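PDB 2YNK: WZI from Escherichia coli, which is an outer membrane beta-barrel lectin that binds carbohydrate and underpins the assembly of the group 1 capsule on the cell surface. Local coordinates for residues 339-353 / 393-405. Numbering follows the deposited sequence.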
ATOM      1  N   THR A 339       7.502 -11.569  21.909  1.00 66.33           N
ATOM      2  CA  THR A 339       7.677 -10.160  21.547  1.00 64.10           C
ATOM      3  C   THR A 339       9.152  -9.786  21.486  1.00 61.73           C
ATOM      4  O   THR A 339      10.030 -10.597  21.774  1.00 61.55           O
ATOM      5  CB  THR A 339       6.960  -9.208  22.530  1.00 65.05           C
ATOM      6  OG1 THR A 339       7.783  -8.983  23.679  1.00 69.15           O
ATOM      7  CG2 THR A 339       5.619  -9.778  22.970  1.00 65.42           C
ATOM      8  N   ASN A 340       9.400  -8.543  21.095  1.00 60.31           N
ATOM      9  CA  ASN A 340      10.742  -7.965  21.025  1.00 61.16           C
ATOM     10  C   ASN A 340      11.649  -8.591  19.962  1.00 60.39           C
ATOM     11  O   ASN A 340      12.872  -8.525  20.070  1.00 64.61           O
ATOM     12  CB  ASN A 340      11.415  -7.988  22.416  1.00 62.94           C
ATOM     13  CG  ASN A 340      12.038  -6.652  22.796  1.00 62.70           C
ATOM     14  OD1 ASN A 340      11.649  -5.595  22.293  1.00 60.27           O
ATOM     15  ND2 ASN A 340      12.999  -6.695  23.709  1.00 64.72           N
ATOM     16  N   TYR A 341      11.047  -9.170  18.926  1.00 59.70           N
ATOM     17  CA  TYR A 341      11.798  -9.736  17.794  1.00 58.54           C
ATOM     18  C   TYR A 341      11.267  -9.301  16.417  1.00 56.36           C
ATOM     19  O   TYR A 341      12.027  -9.232  15.453  1.00 54.06           O
ATOM     20  CB  TYR A 341      11.816 -11.260  17.888  1.00 59.69           C
ATOM     21  CG  TYR A 341      12.768 -11.937  16.926  1.00 59.74           C
ATOM     22  CD1 TYR A 341      14.146 -11.858  17.108  1.00 58.26           C
ATOM     23  CD2 TYR A 341      12.288 -12.663  15.831  1.00 59.59           C
ATOM     24  CE1 TYR A 341      15.020 -12.475  16.232  1.00 57.97           C
ATOM     25  CE2 TYR A 341      13.156 -13.292  14.951  1.00 58.83           C
ATOM     26  CZ  TYR A 341      14.521 -13.196  15.159  1.00 59.08           C
ATOM     27  OH  TYR A 341      15.385 -13.818  14.289  1.00 59.03           O
ATOM     28  N   SER A 342       9.974  -9.008  16.310  1.00 57.09           N
ATOM     29  CA  SER A 342       9.424  -8.564  15.024  1.00 55.38           C
ATOM     30  C   SER A 342       9.938  -7.170  14.675  1.00 55.00           C
ATOM     31  O   SER A 342       9.934  -6.266  15.511  1.00 58.78           O
ATOM     32  CB  SER A 342       7.898  -8.599  15.024  1.00 52.97           C
ATOM     33  OG  SER A 342       7.431  -9.927  14.883  1.00 52.90           O
ATOM     34  N   TYR A 343      10.400  -7.020  13.438  1.00 53.95           N
ATOM     35  CA  TYR A 343      10.931  -5.756  12.939  1.00 53.24           C
ATOM     36  C   TYR A 343      12.144  -5.243  13.740  1.00 50.83           C
ATOM     37  O   TYR A 343      12.482  -4.067  13.699  1.00 48.37           O
ATOM     38  CB  TYR A 343       9.816  -4.704  12.864  1.00 54.74           C
ATOM     39  CG  TYR A 343       8.628  -5.066  11.981  1.00 54.99           C
ATOM     40  CD1 TYR A 343       8.758  -5.925  10.889  1.00 55.43           C
ATOM     41  CD2 TYR A 343       7.380  -4.506  12.219  1.00 55.96           C
ATOM     42  CE1 TYR A 343       7.673  -6.221  10.080  1.00 57.00           C
ATOM     43  CE2 TYR A 343       6.289  -4.797  11.416  1.00 56.26           C
ATOM     44  CZ  TYR A 343       6.439  -5.653  10.347  1.00 57.25           C
ATOM     45  OH  TYR A 343       5.351  -5.936   9.543  1.00 56.75           O
ATOM     46  N   THR A 344      12.807  -6.172  14.416  1.00 51.63           N
ATOM     47  CA  THR A 344      14.023  -5.940  15.192  1.00 50.75           C
ATOM     48  C   THR A 344      15.177  -6.519  14.407  1.00 50.03           C
ATOM     49  O   THR A 344      14.981  -7.443  13.619  1.00 50.79           O
ATOM     50  CB  THR A 344      13.934  -6.706  16.527  1.00 51.13           C
ATOM     51  OG1 THR A 344      13.144  -5.950  17.444  1.00 52.67           O
ATOM     52  CG2 THR A 344      15.299  -7.001  17.125  1.00 51.56           C
ATOM     53  N   HIS A 345      16.373  -5.979  14.605  1.00 48.77           N
ATOM     54  CA  HIS A 345      17.586  -6.658  14.165  1.00 49.31           C
ATOM     55  C   HIS A 345      18.796  -6.293  15.009  1.00 52.88           C
ATOM     56  O   HIS A 345      18.825  -5.237  15.644  1.00 53.21           O
ATOM     57  CB  HIS A 345      17.847  -6.408  12.689  1.00 45.77           C
ATOM     58  CG  HIS A 345      18.741  -7.433  12.067  1.00 44.83           C
ATOM     59  ND1 HIS A 345      19.963  -7.139  11.611  1.00 44.38           N
ATOM     60  CD2 HIS A 345      18.565  -8.796  11.876  1.00 45.49           C
ATOM     61  CE1 HIS A 345      20.547  -8.253  11.137  1.00 45.72           C
ATOM     62  NE2 HIS A 345      19.690  -9.271  11.297  1.00 45.94           N
ATOM     63  N   HIS A 346      19.807  -7.165  15.012  1.00 55.33           N
ATOM     64  CA  HIS A 346      20.985  -7.001  15.874  1.00 58.83           C
ATOM     65  C   HIS A 346      22.135  -6.304  15.193  1.00 59.31           C
ATOM     66  O   HIS A 346      23.001  -5.746  15.872  1.00 60.33           O
ATOM     67  CB  HIS A 346      21.434  -8.349  16.451  1.00 61.76           C
ATOM     68  CG  HIS A 346      21.806  -9.379  15.400  1.00 64.11           C
ATOM     69  ND1 HIS A 346      20.907  -9.893  14.533  1.00 63.47           N
ATOM     70  CD2 HIS A 346      23.021  -9.990  15.110  1.00 65.41           C
ATOM     71  CE1 HIS A 346      21.516 -10.779  13.728  1.00 62.78           C
ATOM     72  NE2 HIS A 346      22.809 -10.841  14.080  1.00 64.87           N
ATOM     73  N   ILE A 347      22.174  -6.346  13.858  1.00 58.01           N
ATOM     74  CA  ILE A 347      23.098  -5.502  13.082  1.00 57.14           C
ATOM     75  C   ILE A 347      22.387  -4.197  12.744  1.00 55.57           C
ATOM     76  O   ILE A 347      22.799  -3.124  13.169  1.00 58.37           O
ATOM     77  CB  ILE A 347      23.592  -6.193  11.786  1.00 56.12           C
ATOM     78  CG1 ILE A 347      24.441  -7.428  12.109  1.00 57.83           C
ATOM     79  CG2 ILE A 347      24.406  -5.235  10.934  1.00 55.27           C
ATOM     80  CD1 ILE A 347      25.507  -7.198  13.169  1.00 60.13           C
ATOM     81  N   TYR A 348      21.305  -4.301  11.989  1.00 53.28           N
ATOM     82  CA  TYR A 348      20.479  -3.147  11.665  1.00 52.15           C
ATOM     83  C   TYR A 348      19.621  -2.836  12.886  1.00 52.51           C
ATOM     84  O   TYR A 348      18.502  -3.316  13.024  1.00 53.24           O
ATOM     85  CB  TYR A 348      19.669  -3.417  10.377  1.00 48.39           C
ATOM     86  CG  TYR A 348      20.588  -3.630   9.190  1.00 45.82           C
ATOM     87  CD1 TYR A 348      21.076  -2.556   8.469  1.00 44.75           C
ATOM     88  CD2 TYR A 348      21.019  -4.902   8.833  1.00 45.81           C
ATOM     89  CE1 TYR A 348      21.938  -2.736   7.400  1.00 44.25           C
ATOM     90  CE2 TYR A 348      21.879  -5.096   7.762  1.00 44.94           C
ATOM     91  CZ  TYR A 348      22.335  -4.006   7.049  1.00 44.12           C
ATOM     92  OH  TYR A 348      23.201  -4.174   5.992  1.00 43.71           O
ATOM     93  N   LYS A 349      20.180  -2.027  13.780  1.00 54.01           N
ATOM     94  CA  LYS A 349      19.660  -1.892  15.147  1.00 53.82           C
ATOM     95  C   LYS A 349      18.469  -0.966  15.252  1.00 51.26           C
ATOM     96  O   LYS A 349      17.702  -1.063  16.203  1.00 49.72           O
ATOM     97  CB  LYS A 349      20.767  -1.423  16.098  1.00 56.08           C
ATOM     98  CG  LYS A 349      21.852  -2.463  16.351  1.00 57.02           C
ATOM     99  CD  LYS A 349      22.866  -1.933  17.349  1.00 59.15           C
ATOM    100  CE  LYS A 349      23.958  -2.938  17.666  1.00 60.50           C
ATOM    101  NZ  LYS A 349      24.571  -2.598  18.983  1.00 64.28           N
ATOM    102  N   ASP A 350      18.315  -0.069  14.280  1.00 51.76           N
ATOM    103  CA  ASP A 350      17.123   0.783  14.190  1.00 51.73           C
ATOM    104  C   ASP A 350      15.903  -0.048  13.756  1.00 51.86           C
ATOM    105  O   ASP A 350      14.794   0.477  13.671  1.00 53.56           O
ATOM    106  CB  ASP A 350      17.326   1.913  13.173  1.00 52.20           C
ATOM    107  CG  ASP A 350      18.156   3.087  13.694  1.00 54.09           C
ATOM    108  OD1 ASP A 350      18.685   3.065  14.832  1.00 53.05           O
ATOM    109  OD2 ASP A 350      18.266   4.064  12.908  1.00 57.49           O
ATOM    110  N   GLY A 351      16.111  -1.326  13.442  1.00 51.20           N
ATOM    111  CA  GLY A 351      15.013  -2.226  13.129  1.00 50.18           C
ATOM    112  C   GLY A 351      14.541  -2.032  11.708  1.00 48.42           C
ATOM    113  O   GLY A 351      15.197  -1.350  10.932  1.00 47.54           O
ATOM    114  N   TYR A 352      13.398  -2.634  11.379  1.00 49.07           N
ATOM    115  CA  TYR A 352      12.805  -2.567  10.034  1.00 46.59           C
ATOM    116  C   TYR A 352      11.918  -1.310   9.957  1.00 46.80           C
ATOM    117  O   TYR A 352      10.690  -1.391   9.803  1.00 46.34           O
ATOM    118  CB  TYR A 352      12.022  -3.855   9.756  1.00 46.19           C
ATOM    119  CG  TYR A 352      11.590  -4.063   8.311  1.00 46.59           C
ATOM    120  CD1 TYR A 352      12.530  -4.152   7.289  1.00 47.67           C
ATOM    121  CD2 TYR A 352      10.244  -4.203   7.977  1.00 45.26           C
ATOM    122  CE1 TYR A 352      12.147  -4.343   5.971  1.00 46.90           C
ATOM    123  CE2 TYR A 352       9.848  -4.398   6.664  1.00 46.12           C
ATOM    124  CZ  TYR A 352      10.802  -4.467   5.664  1.00 47.14           C
ATOM    125  OH  TYR A 352      10.426  -4.659   4.357  1.00 45.66           O
ATOM    126  N   TYR A 353      12.572  -0.151  10.116  1.00 46.07           N
ATOM    127  CA  TYR A 353      11.925   1.162  10.168  1.00 43.84           C
ATOM    128  C   TYR A 353      12.811   2.215   9.511  1.00 44.68           C
ATOM    129  O   TYR A 353      14.023   2.221   9.726  1.00 43.52           O
ATOM    130  CB  TYR A 353      11.720   1.629  11.609  1.00 41.83           C
ATOM    131  CG  TYR A 353      10.860   0.752  12.471  1.00 40.63           C
ATOM    132  CD1 TYR A 353      11.362  -0.417  13.014  1.00 41.59           C
ATOM    133  CD2 TYR A 353       9.565   1.114  12.789  1.00 40.35           C
ATOM    134  CE1 TYR A 353      10.591  -1.225  13.834  1.00 41.54           C
ATOM    135  CE2 TYR A 353       8.778   0.318  13.607  1.00 41.19           C
ATOM    136  CZ  TYR A 353       9.302  -0.854  14.130  1.00 41.67           C
ATOM    137  OH  TYR A 353       8.541  -1.670  14.933  1.00 42.60           O
ATOM    138  N   VAL A 393      -0.643  -2.040  20.771  1.00 52.67           N
ATOM    139  CA  VAL A 393       0.562  -1.660  20.046  1.00 51.16           C
ATOM    140  C   VAL A 393       1.785  -1.509  20.970  1.00 55.19           C
ATOM    141  O   VAL A 393       1.656  -1.109  22.134  1.00 56.11           O
ATOM    142  CB  VAL A 393       0.333  -0.352  19.266  1.00 48.27           C
ATOM    143  CG1 VAL A 393      -0.763  -0.545  18.233  1.00 47.81           C
ATOM    144  CG2 VAL A 393      -0.031   0.795  20.196  1.00 47.09           C
ATOM    145  N   ASN A 394       2.959  -1.842  20.428  1.00 54.90           N
ATOM    146  CA  ASN A 394       4.259  -1.673  21.095  1.00 54.73           C
ATOM    147  C   ASN A 394       4.297  -2.038  22.598  1.00 55.83           C
ATOM    148  O   ASN A 394       4.715  -1.237  23.441  1.00 55.56           O
ATOM    149  CB  ASN A 394       4.794  -0.252  20.850  1.00 53.74           C
ATOM    150  CG  ASN A 394       6.294  -0.136  21.098  1.00 53.74           C
ATOM    151  OD1 ASN A 394       6.944  -1.098  21.519  1.00 54.64           O
ATOM    152  ND2 ASN A 394       6.851   1.049  20.851  1.00 51.50           N
ATOM    153  N   PRO A 395       3.899  -3.273  22.934  1.00 56.28           N
ATOM    154  CA  PRO A 395       3.836  -3.692  24.335  1.00 57.49           C
ATOM    155  C   PRO A 395       5.174  -3.586  25.089  1.00 59.08           C
ATOM    156  O   PRO A 395       5.168  -3.465  26.311  1.00 59.54           O
ATOM    157  CB  PRO A 395       3.382  -5.152  24.240  1.00 57.08           C
ATOM    158  CG  PRO A 395       3.830  -5.599  22.898  1.00 56.11           C
ATOM    159  CD  PRO A 395       3.669  -4.400  22.015  1.00 55.47           C
ATOM    160  N   GLU A 396       6.291  -3.631  24.362  1.00 60.60           N
ATOM    161  CA  GLU A 396       7.634  -3.514  24.945  1.00 62.02           C
ATOM    162  C   GLU A 396       8.205  -2.091  24.918  1.00 59.79           C
ATOM    163  O   GLU A 396       9.394  -1.905  25.171  1.00 62.87           O
ATOM    164  CB  GLU A 396       8.605  -4.460  24.215  1.00 64.10           C
ATOM    165  CG  GLU A 396       8.244  -5.936  24.316  1.00 66.38           C
ATOM    166  CD  GLU A 396       8.158  -6.416  25.755  1.00 69.67           C
ATOM    167  OE1 GLU A 396       8.998  -5.995  26.584  1.00 70.86           O
ATOM    168  OE2 GLU A 396       7.235  -7.205  26.061  1.00 72.32           O
ATOM    169  N   ASN A 397       7.367  -1.100  24.626  1.00 56.36           N
ATOM    170  CA  ASN A 397       7.786   0.309  24.550  1.00 54.92           C
ATOM    171  C   ASN A 397       9.116   0.521  23.830  1.00 54.39           C
ATOM    172  O   ASN A 397       9.983   1.244  24.308  1.00 55.67           O
ATOM    173  CB  ASN A 397       7.817   0.943  25.940  1.00 54.94           C
ATOM    174  CG  ASN A 397       6.442   1.039  26.565  1.00 54.82           C
ATOM    175  OD1 ASN A 397       5.803   2.084  26.530  1.00 54.26           O
ATOM    176  ND2 ASN A 397       5.975  -0.057  27.130  1.00 56.21           N
ATOM    177  N   GLN A 398       9.243  -0.110  22.668  1.00 53.63           N
ATOM    178  CA  GLN A 398      10.452  -0.052  21.854  1.00 53.71           C
ATOM    179  C   GLN A 398      10.641   1.337  21.261  1.00 53.23           C
ATOM    180  O   GLN A 398       9.759   1.849  20.567  1.00 51.59           O
ATOM    181  CB  GLN A 398      10.381  -1.067  20.696  1.00 54.19           C
ATOM    182  CG  GLN A 398      10.061  -2.501  21.101  1.00 56.06           C
ATOM    183  CD  GLN A 398       9.886  -3.444  19.926  1.00 57.66           C
ATOM    184  OE1 GLN A 398       9.289  -3.095  18.894  1.00 62.61           O
ATOM    185  NE2 GLN A 398      10.390  -4.657  20.079  1.00 58.54           N
ATOM    186  N   SER A 399      11.803   1.935  21.522  1.00 53.46           N
ATOM    187  CA  SER A 399      12.175   3.215  20.921  1.00 51.50           C
ATOM    188  C   SER A 399      12.246   3.185  19.374  1.00 49.85           C
ATOM    189  O   SER A 399      12.015   4.203  18.726  1.00 50.83           O
ATOM    190  CB  SER A 399      13.520   3.651  21.465  1.00 52.30           C
ATOM    191  OG  SER A 399      14.513   2.687  21.136  1.00 54.49           O
ATOM    192  N   ILE A 400      12.556   2.041  18.774  1.00 46.58           N
ATOM    193  CA  ILE A 400      12.782   2.018  17.330  1.00 45.65           C
ATOM    194  C   ILE A 400      11.519   2.370  16.498  1.00 46.28           C
ATOM    195  O   ILE A 400      11.617   2.704  15.314  1.00 42.04           O
ATOM    196  CB  ILE A 400      13.407   0.680  16.867  1.00 45.00           C
ATOM    197  CG1 ILE A 400      12.401  -0.493  16.950  1.00 44.17           C
ATOM    198  CG2 ILE A 400      14.661   0.393  17.680  1.00 44.25           C
ATOM    199  CD1 ILE A 400      12.896  -1.774  16.301  1.00 41.41           C
ATOM    200  N   ASN A 401      10.356   2.319  17.149  1.00 47.61           N
ATOM    201  CA  ASN A 401       9.079   2.640  16.543  1.00 46.21           C
ATOM    202  C   ASN A 401       8.533   3.982  17.030  1.00 47.08           C
ATOM    203  O   ASN A 401       7.850   4.044  18.047  1.00 45.92           O
ATOM    204  CB  ASN A 401       8.083   1.519  16.867  1.00 46.94           C
ATOM    205  CG  ASN A 401       6.696   1.763  16.283  1.00 46.53           C
ATOM    206  OD1 ASN A 401       6.454   2.765  15.601  1.00 44.61           O
ATOM    207  ND2 ASN A 401       5.776   0.839  16.554  1.00 45.26           N
ATOM    208  N   LYS A 402       8.803   5.039  16.270  1.00 48.27           N
ATOM    209  CA  LYS A 402       8.251   6.368  16.541  1.00 50.16           C
ATOM    210  C   LYS A 402       6.769   6.544  16.145  1.00 49.90           C
ATOM    211  O   LYS A 402       6.134   7.516  16.550  1.00 52.84           O
ATOM    212  CB  LYS A 402       9.106   7.443  15.844  1.00 53.11           C
ATOM    213  CG  LYS A 402      10.474   7.660  16.487  1.00 56.73           C
ATOM    214  CD  LYS A 402      11.411   8.531  15.649  1.00 60.76           C
ATOM    215  CE  LYS A 402      10.803   9.877  15.217  1.00 64.02           C
ATOM    216  NZ  LYS A 402      10.091   9.856  13.893  1.00 64.95           N
ATOM    217  N   ALA A 403       6.216   5.635  15.345  1.00 48.16           N
ATOM    218  CA  ALA A 403       4.787   5.678  15.018  1.00 46.34           C
ATOM    219  C   ALA A 403       3.967   5.425  16.276  1.00 46.62           C
ATOM    220  O   ALA A 403       3.008   6.131  16.566  1.00 48.36           O
ATOM    221  CB  ALA A 403       4.442   4.639  13.952  1.00 44.54           C
ATOM    222  N   PHE A 404       4.334   4.388  17.014  1.00 46.66           N
ATOM    223  CA  PHE A 404       3.635   4.052  18.242  1.00 47.27           C
ATOM    224  C   PHE A 404       4.635   3.802  19.356  1.00 47.60           C
ATOM    225  O   PHE A 404       4.938   2.663  19.677  1.00 47.68           O
ATOM    226  CB  PHE A 404       2.697   2.890  17.982  1.00 47.07           C
ATOM    227  CG  PHE A 404       1.590   3.264  17.061  1.00 46.72           C
ATOM    228  CD1 PHE A 404       0.441   3.856  17.562  1.00 46.88           C
ATOM    229  CD2 PHE A 404       1.736   3.127  15.678  1.00 45.37           C
ATOM    230  CE1 PHE A 404      -0.578   4.243  16.707  1.00 47.23           C
ATOM    231  CE2 PHE A 404       0.728   3.522  14.822  1.00 44.57           C
ATOM    232  CZ  PHE A 404      -0.435   4.078  15.335  1.00 45.11           C
ATOM    233  N   PRO A 405       5.169   4.894  19.928  1.00 48.14           N
ATOM    234  CA  PRO A 405       6.263   4.834  20.895  1.00 50.63           C
ATOM    235  C   PRO A 405       5.949   4.039  22.156  1.00 52.04           C
ATOM    236  O   PRO A 405       6.845   3.407  22.699  1.00 53.69           O
ATOM    237  CB  PRO A 405       6.514   6.302  21.239  1.00 50.67           C
ATOM    238  CG  PRO A 405       5.248   7.003  20.881  1.00 49.77           C
ATOM    239  CD  PRO A 405       4.748   6.282  19.678  1.00 47.98           C
TER
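I400 presses its side chain against the 339-353 loop, its CD1 lying 3.4 Å from CE1 of the Y353 ring. CG1 sits between the backbone N and the carbonyl carbon (chi1 71°), and the chain extends to CD1, which also packs on the carbonyl oxygen of Y343 and the CA of G351. The CG2 branch turns instead to the carbonyl oxygen of K349, while CB rests on that of D350, so the isoleucine fits against the type I turn Y348-G351. The Y353 and I400 side chains cross at about a right angle, and the far edge of the ring continues to N401, whose CB lies 3.5 Å from Y353 CE2. Over one face of this ring, displaced toward the rim, stands the carbonyl oxygen of I400. The phenol oxygen of Y353 and the ND2 of N401 are tied to the backbone of G365 and M363, respectively.

The other end is polar. Q398, buried and extended, donates from NE2 to N340 OD1 over 2.7 Å, nearly straight at 170° and on a lone pair of the acceptor; the two amide planes are 33° apart. The backbone of Q398 is held in turn by the N394 amide, which accepts from its N and donates to its O. Next to the N340-Q398 bond, T339 OG1 gives a weak hydrogen bond to E396 OE2. Side chains thus join two turn-rich loops that follow strands 322-331 and 383-393 and emerge at the same end of the closed antiparallel barrel; in 393-405, N401 OD1 accepts from F404 N, three residues on, an Asx motif.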